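Local atomic coordinates of nickel-dependent hydrogenase large subunit (Allochromatium vinosum, PDB entry 3MYR), a protein that carries the nickel-iron centre of a [NiFe] hydrogenase, which splits molecular hydrogen and passes the electrons to an acceptor by way of a small subunit. Residues Ala149-Arg154 / Met186-Tyr191; Gln135-Trp140 / Val258-Ala263; Asp317-Gly322 / Gln478-Met483. One frame throughout, in Å; residues are numbered along the deposited sequence.

Contact 1: Ala149-Arg154 / Met186-Tyr191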
loop_
_atom_site.group_PDB
_atom_site.type_symbol
_atom_site.label_atom_id
_atom_site.label_comp_id
_atom_site.label_asym_id
_atom_site.label_seq_id
_atom_site.Cartn_x
_atom_site.Cartn_y
_atom_site.Cartn_z
ATOM N N ALA B 149 -24.627 -8.756 -19.957
ATOM C CA ALA B 149 -24.675 -8.284 -21.349
ATOM C C ALA B 149 -24.320 -6.793 -21.346
ATOM O O ALA B 149 -23.585 -6.344 -22.196
ATOM C CB ALA B 149 -26.129 -8.489 -21.985
ATOM N N ASP B 150 -24.833 -6.026 -20.375
ATOM C CA ASP B 150 -24.503 -4.565 -20.296
ATOM C C ASP B 150 -23.049 -4.340 -19.922
ATOM O O ASP B 150 -22.384 -3.510 -20.497
ATOM C CB ASP B 150 -25.480 -3.782 -19.396
ATOM C CG ASP B 150 -27.007 -3.791 -19.989
ATOM O OD1 ASP B 150 -27.995 -3.346 -19.285
ATOM O OD2 ASP B 150 -27.237 -4.305 -21.146
ATOM N N THR B 151 -22.497 -5.146 -19.027
ATOM C CA THR B 151 -21.069 -5.052 -18.738
ATOM C C THR B 151 -20.222 -5.405 -19.954
ATOM O O THR B 151 -19.302 -4.676 -20.332
ATOM C CB THR B 151 -20.687 -6.043 -17.593
ATOM O OG1 THR B 151 -21.443 -5.679 -16.440
ATOM C CG2 THR B 151 -19.244 -5.950 -17.252
ATOM N N GLN B 152 -20.535 -6.532 -20.577
ATOM C CA GLN B 152 -19.806 -6.933 -21.777
ATOM C C GLN B 152 -19.839 -5.827 -22.871
ATOM O O GLN B 152 -18.822 -5.514 -23.533
ATOM C CB GLN B 152 -20.421 -8.251 -22.303
ATOM C CG GLN B 152 -19.807 -8.791 -23.591
ATOM C CD GLN B 152 -20.470 -10.091 -24.005
ATOM O OE1 GLN B 152 -19.858 -11.171 -23.919
ATOM N NE2 GLN B 152 -21.748 -10.018 -24.323
ATOM N N LYS B 153 -21.006 -5.240 -23.083
ATOM C CA LYS B 153 -21.125 -4.201 -24.093
ATOM C C LYS B 153 -20.253 -2.959 -23.814
ATOM O O LYS B 153 -19.616 -2.404 -24.739
ATOM C CB LYS B 153 -22.584 -3.837 -24.289
ATOM C CG LYS B 153 -22.754 -2.477 -24.946
ATOM C CD LYS B 153 -23.359 -2.564 -26.390
ATOM C CE LYS B 153 -24.910 -2.775 -26.344
ATOM N NZ LYS B 153 -25.483 -2.496 -24.960
ATOM N N ARG B 154 -20.132 -2.560 -22.549
ATOM C CA ARG B 154 -19.281 -1.439 -22.236
ATOM C C ARG B 154 -17.816 -1.806 -22.566
ATOM O O ARG B 154 -17.034 -0.971 -23.029
ATOM C CB ARG B 154 -19.304 -1.123 -20.723
ATOM C CG ARG B 154 -20.406 -0.289 -20.273
ATOM C CD ARG B 154 -20.167 0.156 -18.794
ATOM N NE ARG B 154 -19.611 1.493 -18.673
ATOM C CZ ARG B 154 -19.407 2.081 -17.490
ATOM N NH1 ARG B 154 -19.693 1.418 -16.360
ATOM N NH2 ARG B 154 -18.915 3.312 -17.435
ATOM N N MET B 186 -17.429 -12.957 -15.949
ATOM C CA MET B 186 -17.833 -12.896 -14.587
ATOM C C MET B 186 -16.764 -12.147 -13.749
ATOM O O MET B 186 -17.078 -11.285 -12.929
ATOM C CB MET B 186 -18.020 -14.305 -14.035
ATOM C CG MET B 186 -18.425 -14.316 -12.551
ATOM S SD MET B 186 -18.639 -16.047 -11.911
ATOM C CE MET B 186 -16.918 -16.421 -11.571
ATOM N N ALA B 187 -15.501 -12.527 -13.929
ATOM C CA ALA B 187 -14.394 -11.888 -13.221
ATOM C C ALA B 187 -14.254 -10.413 -13.564
ATOM O O ALA B 187 -13.960 -9.604 -12.685
ATOM C CB ALA B 187 -13.107 -12.609 -13.544
ATOM N N VAL B 188 -14.423 -10.044 -14.829
ATOM C CA VAL B 188 -14.413 -8.647 -15.213
ATOM C C VAL B 188 -15.544 -7.864 -14.507
ATOM O O VAL B 188 -15.329 -6.750 -14.041
ATOM C CB VAL B 188 -14.616 -8.532 -16.769
ATOM C CG1 VAL B 188 -15.026 -7.139 -17.144
ATOM C CG2 VAL B 188 -13.293 -8.923 -17.503
ATOM N N ALA B 189 -16.776 -8.412 -14.483
ATOM C CA ALA B 189 -17.845 -7.749 -13.758
ATOM C C ALA B 189 -17.452 -7.599 -12.281
ATOM O O ALA B 189 -17.711 -6.558 -11.665
ATOM C CB ALA B 189 -19.104 -8.581 -13.845
ATOM N N HIS B 190 -16.851 -8.633 -11.701
ATOM C CA HIS B 190 -16.499 -8.539 -10.281
ATOM C C HIS B 190 -15.374 -7.554 -10.011
ATOM O O HIS B 190 -15.340 -6.904 -8.952
ATOM C CB HIS B 190 -16.132 -9.904 -9.713
ATOM C CG HIS B 190 -17.280 -10.864 -9.683
ATOM N ND1 HIS B 190 -18.598 -10.481 -9.922
ATOM C CD2 HIS B 190 -17.314 -12.182 -9.403
ATOM C CE1 HIS B 190 -19.380 -11.547 -9.825
ATOM N NE2 HIS B 190 -18.632 -12.575 -9.466
ATOM N N TYR B 191 -14.441 -7.477 -10.954
ATOM C CA TYR B 191 -13.394 -6.442 -10.933
ATOM C C TYR B 191 -14.035 -5.053 -10.771
ATOM O O TYR B 191 -13.580 -4.212 -9.969
ATOM C CB TYR B 191 -12.593 -6.553 -12.238
ATOM C CG TYR B 191 -11.476 -5.532 -12.495
ATOM C CD1 TYR B 191 -10.122 -5.933 -12.496
ATOM C CD2 TYR B 191 -11.770 -4.224 -12.857
ATOM C CE1 TYR B 191 -9.072 -5.032 -12.819
ATOM C CE2 TYR B 191 -10.742 -3.295 -13.134
ATOM C CZ TYR B 191 -9.401 -3.709 -13.159
ATOM O OH TYR B 191 -8.395 -2.794 -13.471
HETATM O O HOH W 1 -19.897 -4.974 -13.846
#

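Contact 2: Gln135-Trp140 / Val258-Ala263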
loop_
_atom_site.group_PDB
_atom_site.type_symbol
_atom_site.label_atom_id
_atom_site.label_comp_id
_atom_site.label_asym_id
_atom_site.label_seq_id
_atom_site.Cartn_x
_atom_site.Cartn_y
_atom_site.Cartn_z
ATOM N N GLN B 135 -24.239 -17.875 -10.800
ATOM C CA GLN B 135 -25.251 -18.290 -9.859
ATOM C C GLN B 135 -24.973 -19.700 -9.319
ATOM O O GLN B 135 -25.446 -20.029 -8.245
ATOM C CB GLN B 135 -26.644 -18.202 -10.521
ATOM C CG GLN B 135 -27.053 -16.707 -10.651
ATOM C CD GLN B 135 -28.396 -16.475 -11.436
ATOM O OE1 GLN B 135 -28.811 -15.330 -11.662
ATOM N NE2 GLN B 135 -29.070 -17.561 -11.800
ATOM N N SER B 136 -24.185 -20.519 -10.052
ATOM C CA SER B 136 -23.922 -21.891 -9.590
ATOM C C SER B 136 -22.853 -21.798 -8.490
ATOM O O SER B 136 -22.679 -22.743 -7.714
ATOM C CB SER B 136 -23.375 -22.770 -10.717
ATOM O OG SER B 136 -22.042 -22.335 -10.995
ATOM N N ILE B 137 -22.163 -20.662 -8.408
ATOM C CA ILE B 137 -21.166 -20.549 -7.341
ATOM C C ILE B 137 -21.480 -19.650 -6.163
ATOM O O ILE B 137 -20.784 -19.697 -5.202
ATOM C CB ILE B 137 -19.685 -20.253 -7.836
ATOM C CG1 ILE B 137 -19.534 -18.863 -8.371
ATOM C CG2 ILE B 137 -19.228 -21.241 -8.885
ATOM C CD1 ILE B 137 -18.092 -18.479 -8.532
ATOM N N SER B 138 -22.492 -18.794 -6.236
ATOM C CA SER B 138 -22.619 -17.776 -5.216
ATOM C C SER B 138 -24.022 -17.249 -5.177
ATOM O O SER B 138 -24.761 -17.246 -6.186
ATOM C CB SER B 138 -21.658 -16.622 -5.551
ATOM O OG SER B 138 -21.792 -15.582 -4.645
ATOM N N ALA B 139 -24.347 -16.698 -4.021
ATOM C CA ALA B 139 -25.632 -16.078 -3.764
ATOM C C ALA B 139 -25.561 -14.580 -4.060
ATOM O O ALA B 139 -26.551 -13.884 -3.976
ATOM C CB ALA B 139 -26.026 -16.344 -2.260
ATOM N N TRP B 140 -24.402 -14.079 -4.419
ATOM C CA TRP B 140 -24.253 -12.651 -4.709
ATOM C C TRP B 140 -25.363 -12.179 -5.621
ATOM O O TRP B 140 -25.659 -12.875 -6.618
ATOM C CB TRP B 140 -22.901 -12.424 -5.402
ATOM C CG TRP B 140 -22.606 -11.006 -5.867
ATOM C CD1 TRP B 140 -22.385 -10.606 -7.172
ATOM C CD2 TRP B 140 -22.377 -9.819 -5.044
ATOM N NE1 TRP B 140 -22.051 -9.254 -7.194
ATOM C CE2 TRP B 140 -21.972 -8.780 -5.907
ATOM C CE3 TRP B 140 -22.372 -9.585 -3.667
ATOM C CZ2 TRP B 140 -21.684 -7.476 -5.452
ATOM C CZ3 TRP B 140 -22.083 -8.281 -3.194
ATOM C CH2 TRP B 140 -21.775 -7.244 -4.082
ATOM N N VAL B 258 -14.027 -14.900 -2.186
ATOM C CA VAL B 258 -13.626 -16.261 -1.942
ATOM C C VAL B 258 -14.175 -17.235 -3.025
ATOM O O VAL B 258 -13.440 -18.105 -3.463
ATOM C CB VAL B 258 -14.037 -16.725 -0.518
ATOM C CG1 VAL B 258 -13.746 -18.213 -0.318
ATOM C CG2 VAL B 258 -13.376 -15.861 0.529
ATOM N N PRO B 259 -15.486 -17.164 -3.386
ATOM C CA PRO B 259 -15.929 -18.149 -4.391
ATOM C C PRO B 259 -15.233 -17.967 -5.780
ATOM O O PRO B 259 -14.950 -18.974 -6.463
ATOM C CB PRO B 259 -17.454 -17.890 -4.501
ATOM C CG PRO B 259 -17.818 -17.271 -3.138
ATOM C CD PRO B 259 -16.622 -16.355 -2.875
ATOM N N ASP B 260 -14.899 -16.719 -6.148
ATOM C CA ASP B 260 -14.181 -16.461 -7.427
ATOM C C ASP B 260 -12.801 -17.049 -7.353
ATOM O O ASP B 260 -12.382 -17.689 -8.283
ATOM C CB ASP B 260 -13.970 -14.966 -7.708
ATOM C CG ASP B 260 -15.231 -14.271 -8.230
ATOM O OD1 ASP B 260 -16.293 -14.926 -8.409
ATOM O OD2 ASP B 260 -15.156 -13.051 -8.473
ATOM N N THR B 261 -12.123 -16.893 -6.223
ATOM C CA THR B 261 -10.762 -17.468 -6.095
ATOM C C THR B 261 -10.816 -19.006 -6.278
ATOM O O THR B 261 -9.975 -19.590 -6.979
ATOM C CB THR B 261 -10.173 -17.129 -4.687
ATOM O OG1 THR B 261 -10.065 -15.704 -4.580
ATOM C CG2 THR B 261 -8.795 -17.672 -4.553
ATOM N N LEU B 262 -11.796 -19.643 -5.630
ATOM C CA LEU B 262 -11.919 -21.095 -5.723
ATOM C C LEU B 262 -12.304 -21.571 -7.125
ATOM O O LEU B 262 -11.673 -22.502 -7.615
ATOM C CB LEU B 262 -12.872 -21.705 -4.660
ATOM C CG LEU B 262 -12.550 -21.372 -3.183
ATOM C CD1 LEU B 262 -13.609 -21.992 -2.198
ATOM C CD2 LEU B 262 -11.163 -21.771 -2.770
ATOM N N ALA B 263 -13.301 -20.940 -7.765
ATOM C CA ALA B 263 -13.722 -21.314 -9.119
ATOM C C ALA B 263 -12.536 -21.144 -10.102
ATOM O O ALA B 263 -12.302 -22.023 -10.921
ATOM C CB ALA B 263 -14.903 -20.474 -9.603
#

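Contact 3: Asp317-Gly322 / Gln478-Met483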
loop_
_atom_site.group_PDB
_atom_site.type_symbol
_atom_site.label_atom_id
_atom_site.label_comp_id
_atom_site.label_asym_id
_atom_site.label_seq_id
_atom_site.Cartn_x
_atom_site.Cartn_y
_atom_site.Cartn_z
ATOM N N ASP B 317 12.441 -14.420 18.371
ATOM C CA ASP B 317 12.889 -13.378 19.279
ATOM C C ASP B 317 13.335 -12.148 18.427
ATOM O O ASP B 317 14.325 -12.196 17.618
ATOM C CB ASP B 317 14.047 -13.967 20.120
ATOM C CG ASP B 317 14.616 -12.975 21.182
ATOM O OD1 ASP B 317 15.467 -13.426 21.991
ATOM O OD2 ASP B 317 14.323 -11.746 21.142
ATOM N N LEU B 318 12.545 -11.086 18.553
ATOM C CA LEU B 318 12.765 -9.829 17.839
ATOM C C LEU B 318 13.990 -9.037 18.274
ATOM O O LEU B 318 14.454 -8.096 17.583
ATOM C CB LEU B 318 11.486 -8.990 17.896
ATOM C CG LEU B 318 10.546 -9.844 17.050
ATOM C CD1 LEU B 318 9.272 -10.076 17.770
ATOM C CD2 LEU B 318 10.371 -9.220 15.681
ATOM N N GLU B 319 14.562 -9.440 19.399
ATOM C CA GLU B 319 15.659 -8.670 19.937
ATOM C C GLU B 319 17.029 -9.334 19.980
ATOM O O GLU B 319 18.001 -8.647 20.230
ATOM C CB GLU B 319 15.303 -8.147 21.307
ATOM C CG GLU B 319 13.999 -7.322 21.184
ATOM C CD GLU B 319 13.751 -6.479 22.366
ATOM O OE1 GLU B 319 13.906 -5.230 22.307
ATOM O OE2 GLU B 319 13.432 -7.095 23.388
ATOM N N ALA B 320 17.087 -10.642 19.724
ATOM C CA ALA B 320 18.323 -11.398 19.672
ATOM C C ALA B 320 19.109 -10.935 18.437
ATOM O O ALA B 320 18.614 -11.080 17.314
ATOM C CB ALA B 320 18.006 -12.900 19.568
ATOM N N THR B 321 20.344 -10.431 18.643
ATOM C CA THR B 321 21.077 -9.724 17.597
ATOM C C THR B 321 21.640 -10.709 16.582
ATOM O O THR B 321 21.965 -10.326 15.457
ATOM C CB THR B 321 22.219 -8.852 18.138
ATOM O OG1 THR B 321 23.150 -9.720 18.749
ATOM C CG2 THR B 321 21.754 -7.905 19.258
ATOM N N GLY B 322 21.657 -11.988 16.913
ATOM C CA GLY B 322 22.038 -13.017 15.941
ATOM C C GLY B 322 20.850 -13.643 15.230
ATOM O O GLY B 322 20.987 -14.641 14.500
ATOM N N GLN B 478 14.799 1.766 23.981
ATOM C CA GLN B 478 14.675 1.154 22.670
ATOM C C GLN B 478 13.595 0.123 22.692
ATOM O O GLN B 478 13.265 -0.392 23.763
ATOM C CB GLN B 478 15.978 0.507 22.239
ATOM C CG GLN B 478 16.519 -0.630 23.102
ATOM C CD GLN B 478 17.936 -0.942 22.658
ATOM O OE1 GLN B 478 18.787 -0.066 22.651
ATOM N NE2 GLN B 478 18.165 -2.145 22.215
ATOM N N GLY B 479 12.945 -0.060 21.552
ATOM C CA GLY B 479 11.783 -0.950 21.464
ATOM C C GLY B 479 11.506 -1.416 20.039
ATOM O O GLY B 479 12.077 -0.888 19.055
ATOM N N VAL B 480 10.673 -2.431 19.888
ATOM C CA VAL B 480 10.311 -2.890 18.535
ATOM C C VAL B 480 8.807 -2.948 18.429
ATOM O O VAL B 480 8.113 -3.365 19.382
ATOM C CB VAL B 480 10.986 -4.245 18.237
ATOM C CG1 VAL B 480 10.720 -5.248 19.376
ATOM C CG2 VAL B 480 10.578 -4.793 16.874
ATOM N N GLY B 481 8.291 -2.417 17.329
ATOM C CA GLY B 481 6.849 -2.468 17.026
ATOM C C GLY B 481 6.645 -3.531 15.972
ATOM O O GLY B 481 7.292 -3.488 14.925
ATOM N N ILE B 482 5.872 -4.553 16.303
ATOM C CA ILE B 482 5.633 -5.632 15.348
ATOM C C ILE B 482 4.204 -5.591 14.859
ATOM O O ILE B 482 3.295 -5.012 15.488
ATOM C CB ILE B 482 5.978 -7.068 15.909
ATOM C CG1 ILE B 482 5.192 -7.378 17.158
ATOM C CG2 ILE B 482 7.393 -7.159 16.290
ATOM C CD1 ILE B 482 3.714 -8.008 16.893
ATOM N N MET B 483 3.993 -6.171 13.694
ATOM C CA MET B 483 2.647 -6.210 13.143
ATOM C C MET B 483 2.647 -7.302 12.067
ATOM O O MET B 483 3.709 -7.609 11.513
ATOM C CB MET B 483 2.318 -4.870 12.532
ATOM C CG MET B 483 1.445 -5.045 11.324
ATOM S SD MET B 483 0.500 -3.608 11.216
ATOM C CE MET B 483 -1.120 -4.261 10.838
#

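Contact 1: Ala149-Arg154 / Met186-Tyr191
The hydroxyl oxygen OG1 of Thr-151 is gripped from two quarters, one of which, a water, leads weakly on to Ala-189. It gives its proton to the carbonyl oxygen of Tyr-147, one turn earlier in the same helix, and it accepts a hydrogen bond from an ordered water 3.1 Å from OG1. The second proton of that water points to the backbone oxygen of Ala-189, but at 3.5 Å from the water to Ala-189 O this is a weak link. The polar part of the contact is therefore indirect, and no hydrogen bond joins the two segments directly.

Direct contact falls to the other branch of the same threonine. With OG1 set beside the backbone N (chi1 -60°), the methyl CG2 lies anti to that nitrogen and projects at the second helix. There it rests on the backbone itself, CG2 of Thr-151 coming 4.2 Å from CA of Ala-189, while CB of Ala-189 stands 4.3 Å from the same methyl. CG1 of Val-188 is a little farther, 4.4 Å from CG2 of Thr-151, and flanks it on the neighbouring residue. Alanine suits this place because its short side chain lets the methyl reach the helix backbone, and the CA atoms of Thr-151 and Ala-189 are 6.5 Å apart. Threonine suits its own by offering a methyl for packing and a hydroxyl that satisfies itself on its own helix and holds a water.

The contact pairs helix 145-160 with helix 181-201. Val-188 also leans on Ile-155, and Ala-189 on Tyr-147 and Phe-148, so the first helix lines this face at several levels. On helix 145-160, Arg-154 makes salt bridges to Asp-31 and Asp-35 of the small subunit, and Met-186 turns to helices 127-137 and 236-265.

Contact 2: Gln135-Trp140 / Val258-Ala263
Two torsions send the tip of Ile-137 into the opposing helix. CG1 takes the crowded position between the backbone N and the carbonyl carbon (chi1 71°), and the next bond is extended (chi2 166°), which carries CD1 well out from the backbone. Asp-260 contributes from the other side: its CB starts away from Ile-137, but with CG beside its own backbone N the carboxylate swings back to the contact.

The terminal methyl of Ile-137 does nearly all the touching. CD1 lies 3.9 Å from CB of Ala-263 and 4.1 Å from CB of Pro-259, two side chains one helical turn apart, and it meets the backbone between them, 3.8 Å from O of Pro-259. That oxygen already accepts the helix bond from the N of Ala-263. OD1 of Asp-260 approaches the methyl to 4.0 Å from CD1, while OD2 is hydrogen-bonded to the hydroxyl of Tyr-109. The same CB of Pro-259 also lies 3.9 Å from the backbone O of Ile-137.

Ile-137 closes helix 127-137, and Ser-138 turns the chain away. Its OG accepts from the N of Trp-140 in an ST turn, nearly straight at 169°, and also binds the backbone oxygen of Gln-255. That second bond suits the place: Pro-259 has no N-H to return to the turn before, so helix 236-265 is kinked and the oxygen of Gln-255 finds its donor in a serine of the other segment.

Across the two segments themselves there is only van der Waals packing, of a branched aliphatic side chain on a proline, an alanine, a backbone oxygen and a carboxylate oxygen. With no hydrogen bond or charge pair across, the fit depends on the shape of Ile-137 against the helix, and the polar link comes from Ser-138.

Contact 3: Asp317-Gly322 / Gln478-Met483
Leu-318 and Ile-482 meet with their side chains crossing at about a right angle, and the fork of the leucine takes the CG2 methyl of the isoleucine. CD2 of Leu-318 lies 3.7 Å from CG2 of Ile-482, and CD1 of Leu-318 is almost as near, 3.8 Å from that methyl. The torsion of Ile-482 explains the choice of branch: CG1 stands between N and the carbonyl carbon (chi1 58°) and leads the longer arm away, leaving CG2 to face the loop.

Two residues back along the strand, Val-480 points the same way and meets the root of the leucine, its CG1 being 4.1 Å from CB of Leu-318. CG1 of Val-480 also lies 4.3 Å from CG of Glu-319, while OE1 of Glu-319 is hydrogen-bonded to the hydroxyl of Tyr-346. Gly-479 and Gly-481 alternate with these residues and pair through their backbones with strand 488-497. Strand 476-485, on which the loop packs, is an outermost strand, within this chain, of a three-stranded antiparallel sheet.

The loop is shaped from within. OD2 of Asp-317 accepts from the N of Glu-319 at 2.9 Å in an Asx turn; the donor comes from above the carboxylate plane, 36° out of it. A weak second bond comes from the N of Ala-320. The backbone oxygen of Leu-318 ties the loop to the sheet by binding NE1 of Trp-493.

The crossing is purely apolar: Leu-318 and Ile-482 are buried, Val-480 partly so, and burial of methyls is what it gains, while the acidic Asp-317 and Glu-319 stay exposed.

Overall arrangement
Contacts 1 and 2 are neighbours in the helical part of the subunit, their centres 15 Å apart, and Met-186 joins them: its CE lies 3.9 Å from CD1 of Ile-137 and 3.6 Å from OD1 of Asp-260. His-190 and Trp-140 also meet there, with ring planes nearly perpendicular. Both contacts are away from the metal sites; contact 1 lies beside the small subunit. Contact 3 is on the opposite side of the chain's centre, about 47 Å from contact 1 and 41 Å from contact 2 between centres. It is nearer the metals: the side chain of Ile-482 is about 11 Å from the nickel-iron centre, and that of Val-480 about 12 Å from the magnesium ion.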